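Local structure of 5-carboxymethyl-2-hydroxymuconate semialdehyde dehydrogenase (Thermus thermophilus, 2D4E) at residues R64-A69 / N223-F228; A163-I168 / L241-T246; E366-L371 / N401-A406; G373-K378 / Y391-V396; A439-R444 / V461-H466. The protein probably catalyses the NAD-dependent oxidation of 5-carboxymethyl-2-hydroxymuconate semialdehyde to the corresponding carboxylic acid in aromatic-compound breakdown. All coordinates share one frame; numbering follows the deposited sequence.

Contact 1 (R64-A69 / N223-F228); sequences REVDRA and NLVQGF
Val-225 presents both of its methyls to one flank of helix 63-80, which packs here on the end of a parallel strand and the loop that follows it. The sheet is the five-stranded, Rossmann-like one of the NAD-binding part of the aldehyde dehydrogenase fold, and Val-225 follows directly on strand 222-224, at one end of that sheet as counted within the chain. The two branches of the valine divide the work. Val-225 CG1, anti to the backbone N (chi1 -179°), enters between Val-66 and Glu-65 and lies 4.0 Å from Val-66 CG2. The side chains of Val-66 and Val-225 cross at about a right angle and touch through one methyl each. CG2 of Val-225 turns to the next helical turn and lies 3.6 Å from Ala-69 CB.

Two residues earlier, Asn-223 also points toward the helix. Its CB meets Ala-69 CB at 4.0 Å, and its ND2 passes 3.8 Å from Ala-69 O without a hydrogen bond there. The amide is engaged elsewhere, ND2 giving hydrogen bonds to the carbonyls of Gly-220 and Val-193, OD1 taking one from Ala-32 N. Glu-65 behaves similarly. Its CB touches Val-225, then the chain bends at chi2 (72°) and carries the carboxylate away to the backbone N-H groups of Gly-62 and Glu-39. Helix 229-238 adds Ala-235 and Leu-236 against Val-66, whose side chain is about 10 Å from the bound NAD, and Ala-232 against Val-225. Even the backbone joins in, the carbonyl oxygen of Glu-65 lying 4.0 Å from Val-225 CG2.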
# COMPACT_ATOMS: atom_id res chain seq x y z
N ARG C 64 4.77 -15.74 41.08
CA ARG C 64 4.91 -17.16 40.76
C ARG C 64 3.97 -17.64 39.67
O ARG C 64 4.37 -18.40 38.79
CB ARG C 64 4.70 -18.01 42.02
CG ARG C 64 5.96 -18.18 42.85
CD ARG C 64 5.69 -19.03 44.08
NE ARG C 64 6.93 -19.59 44.60
CZ ARG C 64 7.65 -20.53 43.98
NH1 ARG C 64 7.24 -21.02 42.81
NH2 ARG C 64 8.77 -20.98 44.52
N GLU C 65 2.72 -17.22 39.72
CA GLU C 65 1.76 -17.63 38.71
C GLU C 65 2.13 -16.95 37.39
O GLU C 65 2.07 -17.57 36.31
CB GLU C 65 0.33 -17.27 39.14
CG GLU C 65 -0.19 -18.10 40.32
CD GLU C 65 0.47 -17.75 41.66
OE1 GLU C 65 0.50 -18.63 42.55
OE2 GLU C 65 0.94 -16.60 41.82
N VAL C 66 2.55 -15.70 37.47
CA VAL C 66 2.95 -14.96 36.28
C VAL C 66 4.18 -15.61 35.65
O VAL C 66 4.25 -15.76 34.43
CB VAL C 66 3.25 -13.48 36.61
CG1 VAL C 66 3.90 -12.78 35.41
CG2 VAL C 66 1.96 -12.78 36.99
N ASP C 67 5.14 -16.02 36.48
CA ASP C 67 6.35 -16.65 35.97
C ASP C 67 6.01 -17.93 35.20
O ASP C 67 6.52 -18.16 34.11
CB ASP C 67 7.32 -16.95 37.13
CG ASP C 67 8.62 -17.56 36.65
OD1 ASP C 67 9.27 -16.99 35.75
OD2 ASP C 67 9.00 -18.62 37.18
N ARG C 68 5.12 -18.74 35.76
CA ARG C 68 4.71 -19.98 35.10
C ARG C 68 3.98 -19.69 33.78
O ARG C 68 4.19 -20.39 32.79
CB ARG C 68 3.82 -20.80 36.03
CG ARG C 68 4.57 -21.47 37.18
CD ARG C 68 3.62 -21.91 38.29
NE ARG C 68 2.61 -22.86 37.82
CZ ARG C 68 1.56 -23.26 38.54
NH1 ARG C 68 1.37 -22.79 39.76
NH2 ARG C 68 0.70 -24.13 38.02
N ALA C 69 3.13 -18.66 33.77
CA ALA C 69 2.38 -18.30 32.57
C ALA C 69 3.32 -17.80 31.48
O ALA C 69 3.18 -18.19 30.32
CB ALA C 69 1.36 -17.22 32.89
N ASN C 223 -2.64 -18.06 28.04
CA ASN C 223 -2.57 -18.20 29.49
C ASN C 223 -3.30 -17.06 30.17
O ASN C 223 -3.35 -15.94 29.66
CB ASN C 223 -1.12 -18.21 29.94
CG ASN C 223 -0.31 -19.25 29.22
OD1 ASN C 223 -0.18 -20.38 29.68
ND2 ASN C 223 0.22 -18.88 28.06
N LEU C 224 -3.84 -17.36 31.35
CA LEU C 224 -4.58 -16.38 32.12
C LEU C 224 -4.13 -16.35 33.57
O LEU C 224 -3.98 -17.39 34.21
CB LEU C 224 -6.07 -16.70 32.06
CG LEU C 224 -6.94 -16.09 33.16
CD1 LEU C 224 -6.96 -14.57 33.01
CD2 LEU C 224 -8.34 -16.66 33.09
N VAL C 225 -3.91 -15.15 34.09
CA VAL C 225 -3.53 -14.98 35.48
C VAL C 225 -4.41 -13.90 36.09
O VAL C 225 -4.35 -12.74 35.69
CB VAL C 225 -2.05 -14.56 35.63
CG1 VAL C 225 -1.70 -14.44 37.10
CG2 VAL C 225 -1.14 -15.59 34.97
N GLN C 226 -5.25 -14.29 37.05
CA GLN C 226 -6.14 -13.36 37.72
C GLN C 226 -5.36 -12.68 38.84
O GLN C 226 -4.43 -13.27 39.40
CB GLN C 226 -7.34 -14.10 38.32
CG GLN C 226 -8.20 -14.81 37.30
CD GLN C 226 -9.17 -13.87 36.60
OE1 GLN C 226 -9.05 -12.65 36.71
NE2 GLN C 226 -10.13 -14.44 35.89
N GLY C 227 -5.72 -11.45 39.17
CA GLY C 227 -5.02 -10.77 40.25
C GLY C 227 -5.00 -9.26 40.16
O GLY C 227 -5.43 -8.68 39.16
N PHE C 228 -4.48 -8.64 41.21
CA PHE C 228 -4.40 -7.19 41.31
C PHE C 228 -3.34 -6.59 40.38
O PHE C 228 -2.36 -7.25 40.05
CB PHE C 228 -4.11 -6.79 42.76
CG PHE C 228 -5.16 -7.26 43.73
CD1 PHE C 228 -4.80 -7.64 45.02
CD2 PHE C 228 -6.51 -7.30 43.37
CE1 PHE C 228 -5.77 -8.06 45.94
CE2 PHE C 228 -7.48 -7.72 44.28
CZ PHE C 228 -7.11 -8.10 45.57

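Contact 2 (A163-I168 / L241-T246); sequences AGPVGI and LVPLLT
A chi1 of -174° sends CG1 of Val-166 away from the backbone N and onto Thr-246 CG2, 3.7 Å off, and keeps Val-166 CG2 for Leu-244, whose CB lies at 3.9 Å. Thr-246 answers with OG1 between its backbone N and carbonyl carbon (chi1 66°); the hydroxyl thereby runs alongside Ile-168 and is 3.4 Å from its CG2. A mostly apolar row results: Phe-494 and Tyr-495 cover Val-166, Leu-244 and Thr-246, while helix 175-188 meets Ile-168. Reducing Val-166 to an alanine here would probably open a gap beneath Tyr-495 and leave the methyl of Thr-246 without its neighbour.

In the 3-2-1-4-5 order of the Rossmann-like sheet, 166-169 is the middle strand and 244-248 its parallel neighbour. Gly-167 supplies both firm bonds between them: Gly-167 N reaches Leu-244 O at 2.7 Å, almost straight (176°), while Thr-246 N reaches Gly-167 O at 2.9 Å. A weak third bond joins Leu-244 N to Pro-165 O. On the other face the absence of a side chain at Gly-167 matters, because a CB would collide with Leu-245 CD2; Val-242 CG1 already presses to 3.2 Å from Gly-167 N.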
# COMPACT_ATOMS: atom_id res chain seq x y z
N ALA C 163 6.30 -11.10 16.53
CA ALA C 163 7.21 -10.41 17.45
C ALA C 163 7.53 -11.14 18.76
O ALA C 163 8.62 -10.99 19.30
CB ALA C 163 6.69 -9.01 17.74
N GLY C 164 6.57 -11.91 19.28
CA GLY C 164 6.80 -12.63 20.52
C GLY C 164 5.61 -12.62 21.48
O GLY C 164 4.62 -11.95 21.21
N PRO C 165 5.69 -13.37 22.60
CA PRO C 165 4.60 -13.43 23.58
C PRO C 165 4.07 -12.04 23.95
O PRO C 165 4.85 -11.08 24.10
CB PRO C 165 5.24 -14.15 24.76
CG PRO C 165 6.20 -15.09 24.08
CD PRO C 165 6.82 -14.21 23.02
N VAL C 166 2.76 -11.93 24.11
CA VAL C 166 2.13 -10.66 24.44
C VAL C 166 1.42 -10.68 25.79
O VAL C 166 0.58 -11.54 26.04
CB VAL C 166 1.11 -10.24 23.36
CG1 VAL C 166 0.58 -8.82 23.65
CG2 VAL C 166 1.75 -10.30 21.97
N GLY C 167 1.77 -9.73 26.65
CA GLY C 167 1.13 -9.61 27.94
C GLY C 167 -0.01 -8.63 27.72
O GLY C 167 0.23 -7.47 27.39
N ILE C 168 -1.24 -9.11 27.90
CA ILE C 168 -2.43 -8.30 27.67
C ILE C 168 -3.09 -7.92 29.00
O ILE C 168 -3.62 -8.78 29.71
CB ILE C 168 -3.42 -9.08 26.75
CG1 ILE C 168 -2.71 -9.40 25.43
CG2 ILE C 168 -4.69 -8.27 26.49
CD1 ILE C 168 -3.51 -10.25 24.46
N LEU C 241 10.35 -12.69 29.74
CA LEU C 241 9.95 -13.55 28.63
C LEU C 241 8.73 -13.03 27.85
O LEU C 241 8.28 -13.66 26.90
CB LEU C 241 9.69 -14.98 29.12
CG LEU C 241 10.90 -15.71 29.70
CD1 LEU C 241 10.49 -17.11 30.12
CD2 LEU C 241 12.03 -15.77 28.67
N VAL C 242 8.21 -11.87 28.26
CA VAL C 242 7.05 -11.28 27.59
C VAL C 242 7.47 -9.93 27.02
O VAL C 242 7.25 -8.88 27.64
CB VAL C 242 5.87 -11.11 28.57
CG1 VAL C 242 4.64 -10.58 27.83
CG2 VAL C 242 5.55 -12.45 29.23
N PRO C 243 8.07 -9.93 25.82
CA PRO C 243 8.55 -8.72 25.15
C PRO C 243 7.51 -7.69 24.74
O PRO C 243 7.82 -6.50 24.65
CB PRO C 243 9.33 -9.28 23.96
CG PRO C 243 8.54 -10.51 23.61
CD PRO C 243 8.24 -11.12 24.96
N LEU C 244 6.28 -8.13 24.50
CA LEU C 244 5.21 -7.21 24.10
C LEU C 244 4.13 -7.05 25.17
O LEU C 244 3.75 -8.02 25.85
CB LEU C 244 4.57 -7.69 22.79
CG LEU C 244 5.22 -7.25 21.48
CD1 LEU C 244 6.68 -7.70 21.40
CD2 LEU C 244 4.41 -7.83 20.32
N LEU C 245 3.64 -5.83 25.32
CA LEU C 245 2.62 -5.53 26.31
C LEU C 245 1.53 -4.63 25.76
O LEU C 245 1.83 -3.58 25.19
CB LEU C 245 3.23 -4.82 27.51
CG LEU C 245 4.28 -5.49 28.40
CD1 LEU C 245 4.83 -4.45 29.36
CD2 LEU C 245 3.67 -6.66 29.16
N THR C 246 0.27 -5.02 25.90
CA THR C 246 -0.81 -4.15 25.48
C THR C 246 -1.45 -3.68 26.78
O THR C 246 -1.56 -4.44 27.74
CB THR C 246 -1.90 -4.87 24.64
OG1 THR C 246 -2.58 -5.83 25.46
CG2 THR C 246 -1.28 -5.59 23.44

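Contact 3 (E366-L371 / N401-A406); sequences EGARLL and NHMKIA
The carboxylate of Glu-366 is gripped by two successive backbone N-H groups at the start of helix 404-407. OE2 receives Lys-404 N at 2.9 Å, and OE1 receives Ile-405 N at 3.1 Å, in a bond bent only slightly (165°). Each oxygen uses its syn lone pair, the one on the side of its partner oxygen, and the two bonds hold the carboxylate across the first turn and limit its rotation. Reaching there takes a particular shape: CG sits between the backbone N and the carbonyl carbon (chi1 61°), and the chain is extended beyond it.

Met-403, at the N-cap position, supplies the apolar counterpart. Its side chain crosses that of Glu-366 obliquely, CB lying 3.3 Å from OE1, and then runs out so that CE ends 3.6 Å from Glu-366 O. Ala-368 CB completes the patch, with Met-403 SD and Ile-405 CD1 (3.7 Å) both against it. Gly-367, with positive phi, is the C-prime residue of the Schellman motif that closes helix 350-365 before strand 369-372.

The residue just after one helix thus holds the first turn of the next. Two N-H bonds are likely to stabilise the ionised carboxylate, the helix start adding a little; Lys-404 NZ, 6.4 Å from Glu-366 OE2, makes no direct salt bridge but may add weak long-range attraction.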
# COMPACT_ATOMS: atom_id res chain seq x y z
N GLU C 366 -15.94 24.39 42.39
CA GLU C 366 -15.21 25.28 41.50
C GLU C 366 -16.08 26.22 40.68
O GLU C 366 -15.59 26.94 39.81
CB GLU C 366 -14.28 24.48 40.56
CG GLU C 366 -14.96 23.49 39.63
CD GLU C 366 -13.96 22.69 38.79
OE1 GLU C 366 -14.37 21.70 38.16
OE2 GLU C 366 -12.76 23.07 38.75
N GLY C 367 -17.38 26.23 40.96
CA GLY C 367 -18.27 27.14 40.24
C GLY C 367 -19.10 26.58 39.10
O GLY C 367 -19.81 27.33 38.43
N ALA C 368 -19.03 25.28 38.86
CA ALA C 368 -19.81 24.68 37.79
C ALA C 368 -21.27 24.65 38.21
O ALA C 368 -21.58 24.39 39.38
CB ALA C 368 -19.31 23.27 37.50
N ARG C 369 -22.17 24.92 37.27
CA ARG C 369 -23.61 24.92 37.54
C ARG C 369 -24.21 23.54 37.34
O ARG C 369 -24.25 23.03 36.22
CB ARG C 369 -24.33 25.90 36.62
CG ARG C 369 -23.96 27.36 36.81
CD ARG C 369 -24.44 28.17 35.62
NE ARG C 369 -25.83 27.85 35.29
CZ ARG C 369 -26.35 27.95 34.07
NH1 ARG C 369 -25.59 28.36 33.06
NH2 ARG C 369 -27.61 27.62 33.86
N LEU C 370 -24.67 22.93 38.43
CA LEU C 370 -25.27 21.61 38.36
C LEU C 370 -26.72 21.75 37.91
O LEU C 370 -27.54 22.32 38.63
CB LEU C 370 -25.22 20.94 39.73
CG LEU C 370 -25.88 19.56 39.80
CD1 LEU C 370 -25.26 18.64 38.75
CD2 LEU C 370 -25.71 18.98 41.20
N LEU C 371 -27.03 21.24 36.72
CA LEU C 371 -28.39 21.34 36.18
C LEU C 371 -29.26 20.11 36.46
O LEU C 371 -30.49 20.20 36.45
CB LEU C 371 -28.32 21.60 34.68
CG LEU C 371 -27.49 22.81 34.22
CD1 LEU C 371 -27.63 22.95 32.72
CD2 LEU C 371 -27.98 24.09 34.90
N ASN C 401 -13.91 25.16 30.28
CA ASN C 401 -12.92 24.17 29.89
C ASN C 401 -11.69 24.05 30.79
O ASN C 401 -11.01 23.03 30.77
CB ASN C 401 -12.47 24.44 28.45
CG ASN C 401 -11.90 23.20 27.78
OD1 ASN C 401 -12.60 22.20 27.62
ND2 ASN C 401 -10.62 23.26 27.41
N HIS C 402 -11.41 25.08 31.58
CA HIS C 402 -10.25 25.06 32.48
C HIS C 402 -10.58 24.37 33.80
O HIS C 402 -9.68 24.09 34.61
CB HIS C 402 -9.78 26.49 32.76
CG HIS C 402 -10.72 27.26 33.64
ND1 HIS C 402 -10.86 27.01 34.98
CD2 HIS C 402 -11.62 28.23 33.34
CE1 HIS C 402 -11.80 27.79 35.49
NE2 HIS C 402 -12.28 28.54 34.51
N MET C 403 -11.86 24.12 34.04
CA MET C 403 -12.27 23.46 35.27
C MET C 403 -11.76 22.04 35.36
O MET C 403 -11.51 21.38 34.35
CB MET C 403 -13.79 23.46 35.39
CG MET C 403 -14.38 24.84 35.63
SD MET C 403 -16.17 24.79 35.75
CE MET C 403 -16.51 26.48 36.33
N LYS C 404 -11.59 21.56 36.59
CA LYS C 404 -11.10 20.22 36.84
C LYS C 404 -12.04 19.16 36.25
O LYS C 404 -11.58 18.16 35.71
CB LYS C 404 -10.95 20.01 38.35
CG LYS C 404 -10.29 18.69 38.74
CD LYS C 404 -10.20 18.53 40.25
CE LYS C 404 -9.30 19.58 40.89
NZ LYS C 404 -7.87 19.36 40.55
N ILE C 405 -13.35 19.38 36.33
CA ILE C 405 -14.29 18.40 35.78
C ILE C 405 -14.26 18.39 34.26
O ILE C 405 -14.81 17.48 33.63
CB ILE C 405 -15.76 18.66 36.24
CG1 ILE C 405 -16.22 20.05 35.83
CG2 ILE C 405 -15.87 18.45 37.74
CD1 ILE C 405 -17.71 20.28 36.03
N ALA C 406 -13.63 19.40 33.68
CA ALA C 406 -13.52 19.47 32.23
C ALA C 406 -12.17 18.90 31.79
O ALA C 406 -12.05 18.34 30.70
CB ALA C 406 -13.65 20.92 31.76

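Contact 4 (G373-K378 / Y391-V396); sequences GGERAK and YLLPTV
Ala-377 N meets Tyr-391 O at 3.0 Å, the donor standing 53° out of the carbonyl plane. Two residues along, Leu-393 N reaches Glu-375 O at 3.2 Å, and at the far end Gly-374 N donates a hydrogen bond to Thr-395 OG1 at 2.8 Å. That hydroxyl is oriented by the bond it donates to Leu-393 O and relays between the segments. Between these bonds Ala-377 CB fits against Tyr-391 CB and Leu-393 CD2, the latter 3.6 Å away. Leu-393 continues alongside Glu-375, its CD1 3.9 Å from the glutamate CG. Gly-373 has to lack a side chain, since a CB would strike Pro-394 O.

Farther out, a water sits at the guanidinium edge of Arg-376, in its plane and 3.0 Å from NH1, and takes a weak bond from Tyr-391 N. Leu-392 packs on Leu-353, Val-356 and Leu-357 of helix 350-365, while Tyr-391 meets Ala-50, Pro-337 and Pro-346. The two segments run antiparallel about the single Arg-376 to Leu-392 bridge, a non-hydrogen-bonded pair flanked by the Ala-377 N and Leu-393 N bonds, as in an irregular beta hairpin: the long connection between strands 369-372 and 395-398 of the mixed sheet.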
# COMPACT_ATOMS: atom_id res chain seq x y z
N GLY C 373 -29.02 15.75 38.30
CA GLY C 373 -28.23 14.66 38.86
C GLY C 373 -27.29 15.13 39.96
O GLY C 373 -27.69 15.89 40.84
N GLY C 374 -26.05 14.67 39.91
CA GLY C 374 -25.07 15.09 40.91
C GLY C 374 -25.12 14.36 42.23
O GLY C 374 -24.57 14.83 43.23
N GLU C 375 -25.77 13.20 42.26
CA GLU C 375 -25.87 12.42 43.50
C GLU C 375 -26.38 11.02 43.19
O GLU C 375 -26.83 10.75 42.08
CB GLU C 375 -26.81 13.12 44.48
CG GLU C 375 -28.26 13.16 44.01
CD GLU C 375 -29.17 13.94 44.95
OE1 GLU C 375 -29.06 13.78 46.18
OE2 GLU C 375 -30.01 14.71 44.44
N ARG C 376 -26.31 10.14 44.19
CA ARG C 376 -26.77 8.77 44.03
C ARG C 376 -28.22 8.72 43.59
O ARG C 376 -29.02 9.60 43.91
CB ARG C 376 -26.69 8.02 45.36
CG ARG C 376 -25.34 7.52 45.76
CD ARG C 376 -25.45 6.96 47.17
NE ARG C 376 -24.24 6.27 47.60
CZ ARG C 376 -24.01 4.98 47.41
NH1 ARG C 376 -24.90 4.22 46.79
NH2 ARG C 376 -22.88 4.45 47.86
N ALA C 377 -28.57 7.66 42.87
CA ALA C 377 -29.94 7.45 42.44
C ALA C 377 -30.55 6.69 43.61
O ALA C 377 -30.03 5.65 44.01
CB ALA C 377 -29.97 6.60 41.18
N LYS C 378 -31.63 7.21 44.18
CA LYS C 378 -32.27 6.57 45.33
C LYS C 378 -33.26 5.49 44.90
O LYS C 378 -33.29 4.40 45.47
CB LYS C 378 -33.02 7.60 46.17
CG LYS C 378 -32.19 8.74 46.73
CD LYS C 378 -33.10 9.77 47.40
CE LYS C 378 -32.33 10.91 48.05
NZ LYS C 378 -31.52 10.45 49.22
N TYR C 391 -25.47 3.10 42.11
CA TYR C 391 -26.18 3.90 41.12
C TYR C 391 -25.99 5.41 41.23
O TYR C 391 -26.18 6.01 42.30
CB TYR C 391 -27.68 3.59 41.16
CG TYR C 391 -28.03 2.15 40.84
CD1 TYR C 391 -28.04 1.17 41.83
CD2 TYR C 391 -28.37 1.78 39.54
CE1 TYR C 391 -28.38 -0.16 41.53
CE2 TYR C 391 -28.71 0.46 39.23
CZ TYR C 391 -28.71 -0.50 40.23
OH TYR C 391 -29.04 -1.80 39.90
N LEU C 392 -25.62 6.03 40.11
CA LEU C 392 -25.43 7.47 40.06
C LEU C 392 -26.41 8.02 39.04
O LEU C 392 -26.60 7.44 37.97
CB LEU C 392 -24.01 7.83 39.64
CG LEU C 392 -23.76 9.35 39.61
CD1 LEU C 392 -23.69 9.87 41.04
CD2 LEU C 392 -22.48 9.66 38.86
N LEU C 393 -27.04 9.14 39.37
CA LEU C 393 -27.98 9.76 38.46
C LEU C 393 -27.21 10.42 37.30
O LEU C 393 -26.14 10.99 37.50
CB LEU C 393 -28.80 10.83 39.18
CG LEU C 393 -29.82 10.41 40.24
CD1 LEU C 393 -30.29 11.66 40.99
CD2 LEU C 393 -30.99 9.70 39.58
N PRO C 394 -27.74 10.31 36.08
CA PRO C 394 -27.05 10.94 34.96
C PRO C 394 -26.88 12.41 35.38
O PRO C 394 -27.84 13.03 35.85
CB PRO C 394 -28.02 10.74 33.81
CG PRO C 394 -28.55 9.36 34.10
CD PRO C 394 -28.81 9.41 35.59
N THR C 395 -25.68 12.94 35.21
CA THR C 395 -25.36 14.30 35.65
C THR C 395 -24.89 15.26 34.55
O THR C 395 -24.10 14.89 33.69
CB THR C 395 -24.27 14.22 36.75
OG1 THR C 395 -24.73 13.36 37.80
CG2 THR C 395 -23.96 15.60 37.33
N VAL C 396 -25.37 16.50 34.61
CA VAL C 396 -25.00 17.52 33.64
C VAL C 396 -24.62 18.82 34.34
O VAL C 396 -25.38 19.34 35.17
CB VAL C 396 -26.16 17.86 32.66
CG1 VAL C 396 -25.70 18.93 31.67
CG2 VAL C 396 -26.61 16.63 31.91
O HOH W 1 -27.19 3.88 44.95

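Contact 5 (A439-R444 / V461-H466); sequences AYVFTR and VYLNSH
The rings of Tyr-440 and Tyr-462 are nearly parallel, their planes 16° apart, yet slid so far that they barely overlap; the centroids are 5.4 Å apart. Contact falls to Tyr-440 CE2 and Tyr-462 CD2, at 3.5 Å. At the edge of the Tyr-440 ring, near its plane, lie Ser-465 O and the carbonyl carbon of His-466, whereas Ala-439 O borders the edge of Tyr-462. The Tyr-440 hydroxyl is held by Thr-306 O and Asn-467 ND2. Phe-442 CE2 reaches Ser-465 N at 3.5 Å.

The rings stand on parallel strands 438-442 and 460-463, joined through helix 446-455 as a beta-alpha-beta crossover in the catalytic part of the fold; Val-461 and Tyr-462 carry the sheet on into a strand of a second subunit. Between the strands, Val-441 N bonds to Tyr-462 O at 2.8 Å, nearly along the C=O axis, and Val-441 O accepts Asn-464 N at 2.7 Å.

Past the strand ends, the amide of Asn-464 clasps Thr-443: OD1 accepts Thr-443 N on an in-plane lone pair at 3.0 Å, and ND2 donates to Thr-443 O at 2.9 Å. Losing the amide to an alanine here is likely to leave Thr-443 N and O without these mates.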
# COMPACT_ATOMS: atom_id res chain seq x y z
N ALA C 439 -13.23 12.64 19.07
CA ALA C 439 -13.83 13.96 18.96
C ALA C 439 -15.05 13.78 18.07
O ALA C 439 -15.04 12.94 17.17
CB ALA C 439 -12.85 14.95 18.35
N TYR C 440 -16.10 14.55 18.33
CA TYR C 440 -17.34 14.48 17.55
C TYR C 440 -17.73 15.88 17.08
O TYR C 440 -17.83 16.82 17.88
CB TYR C 440 -18.45 13.88 18.41
CG TYR C 440 -18.08 12.55 19.03
CD1 TYR C 440 -17.28 12.50 20.17
CD2 TYR C 440 -18.48 11.34 18.45
CE1 TYR C 440 -16.88 11.28 20.72
CE2 TYR C 440 -18.09 10.11 18.99
CZ TYR C 440 -17.29 10.09 20.12
OH TYR C 440 -16.89 8.88 20.66
N VAL C 441 -17.97 16.02 15.78
CA VAL C 441 -18.32 17.31 15.23
C VAL C 441 -19.68 17.29 14.54
O VAL C 441 -19.94 16.47 13.66
CB VAL C 441 -17.27 17.76 14.21
CG1 VAL C 441 -17.57 19.19 13.75
CG2 VAL C 441 -15.88 17.66 14.82
N PHE C 442 -20.55 18.20 14.97
CA PHE C 442 -21.87 18.31 14.40
C PHE C 442 -22.05 19.66 13.73
O PHE C 442 -22.18 20.70 14.39
CB PHE C 442 -22.92 18.08 15.49
CG PHE C 442 -22.82 16.73 16.15
CD1 PHE C 442 -21.96 16.52 17.21
CD2 PHE C 442 -23.56 15.65 15.66
CE1 PHE C 442 -21.83 15.26 17.80
CE2 PHE C 442 -23.44 14.38 16.23
CZ PHE C 442 -22.57 14.18 17.30
N THR C 443 -22.05 19.64 12.40
CA THR C 443 -22.21 20.84 11.58
C THR C 443 -22.54 20.33 10.18
O THR C 443 -22.10 19.24 9.80
CB THR C 443 -20.90 21.66 11.52
OG1 THR C 443 -21.15 22.91 10.86
CG2 THR C 443 -19.81 20.89 10.76
N ARG C 444 -23.31 21.10 9.42
CA ARG C 444 -23.66 20.68 8.07
C ARG C 444 -22.69 21.25 7.04
O ARG C 444 -22.65 20.79 5.90
CB ARG C 444 -25.08 21.13 7.71
CG ARG C 444 -26.22 20.32 8.34
CD ARG C 444 -27.52 20.66 7.61
NE ARG C 444 -28.70 19.93 8.07
CZ ARG C 444 -29.50 20.33 9.06
NH1 ARG C 444 -29.25 21.46 9.70
NH2 ARG C 444 -30.57 19.61 9.38
N VAL C 461 -12.11 10.97 14.67
CA VAL C 461 -13.06 12.06 14.59
C VAL C 461 -14.32 11.55 13.89
O VAL C 461 -14.24 10.89 12.85
CB VAL C 461 -12.50 13.26 13.79
CG1 VAL C 461 -13.59 14.32 13.61
CG2 VAL C 461 -11.30 13.86 14.51
N TYR C 462 -15.47 11.82 14.49
CA TYR C 462 -16.75 11.41 13.94
C TYR C 462 -17.52 12.67 13.56
O TYR C 462 -17.72 13.57 14.38
CB TYR C 462 -17.53 10.59 14.96
CG TYR C 462 -16.86 9.28 15.29
CD1 TYR C 462 -17.11 8.14 14.52
CD2 TYR C 462 -15.94 9.19 16.33
CE1 TYR C 462 -16.44 6.94 14.78
CE2 TYR C 462 -15.27 8.00 16.60
CZ TYR C 462 -15.53 6.88 15.82
OH TYR C 462 -14.87 5.71 16.10
N LEU C 463 -17.93 12.72 12.30
CA LEU C 463 -18.68 13.86 11.80
C LEU C 463 -20.16 13.52 11.73
O LEU C 463 -20.56 12.56 11.08
CB LEU C 463 -18.17 14.26 10.41
CG LEU C 463 -16.69 14.62 10.33
CD1 LEU C 463 -16.32 14.98 8.89
CD2 LEU C 463 -16.39 15.78 11.27
N ASN C 464 -20.96 14.30 12.44
CA ASN C 464 -22.41 14.13 12.47
C ASN C 464 -22.94 12.75 12.84
O ASN C 464 -23.91 12.26 12.25
CB ASN C 464 -23.00 14.56 11.12
CG ASN C 464 -22.75 16.02 10.84
OD1 ASN C 464 -22.81 16.85 11.75
ND2 ASN C 464 -22.47 16.36 9.58
N SER C 465 -22.33 12.14 13.84
CA SER C 465 -22.78 10.84 14.29
C SER C 465 -22.13 10.47 15.60
O SER C 465 -21.20 11.14 16.06
CB SER C 465 -22.44 9.75 13.27
OG SER C 465 -21.16 9.21 13.53
N HIS C 466 -22.63 9.39 16.20
CA HIS C 466 -22.08 8.88 17.44
C HIS C 466 -20.92 7.96 17.03
O HIS C 466 -20.57 7.88 15.86
CB HIS C 466 -23.14 8.10 18.20
CG HIS C 466 -23.78 7.02 17.40
ND1 HIS C 466 -24.46 7.27 16.23
CD2 HIS C 466 -23.82 5.67 17.58
CE1 HIS C 466 -24.90 6.13 15.72
NE2 HIS C 466 -24.52 5.14 16.52

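How the contacts relate
Contacts 1 and 2 share the Rossmann-like sheet, their centres 14 Å apart: contact 1 packs helix 63-80 on the end of strand 222-224 and the loop after it, mainly through apolar contacts and without a hydrogen bond, whereas contact 2 joins the middle strand to its neighbour through backbone bonds. Contacts 3, 4 and 5 belong to the mixed sheet. Contact 4 is nested in the chain loop closed by contact 3, and the two touch through Leu-371 N and Val-396 O, a probable hydrogen bond. Contact 3 is only partly buried and relies on a carboxylate; contact 4, mostly buried, includes a water. Contact 5, wholly buried, resembles contact 2 in its parallel pairing but adds aromatic rings and faces other subunits.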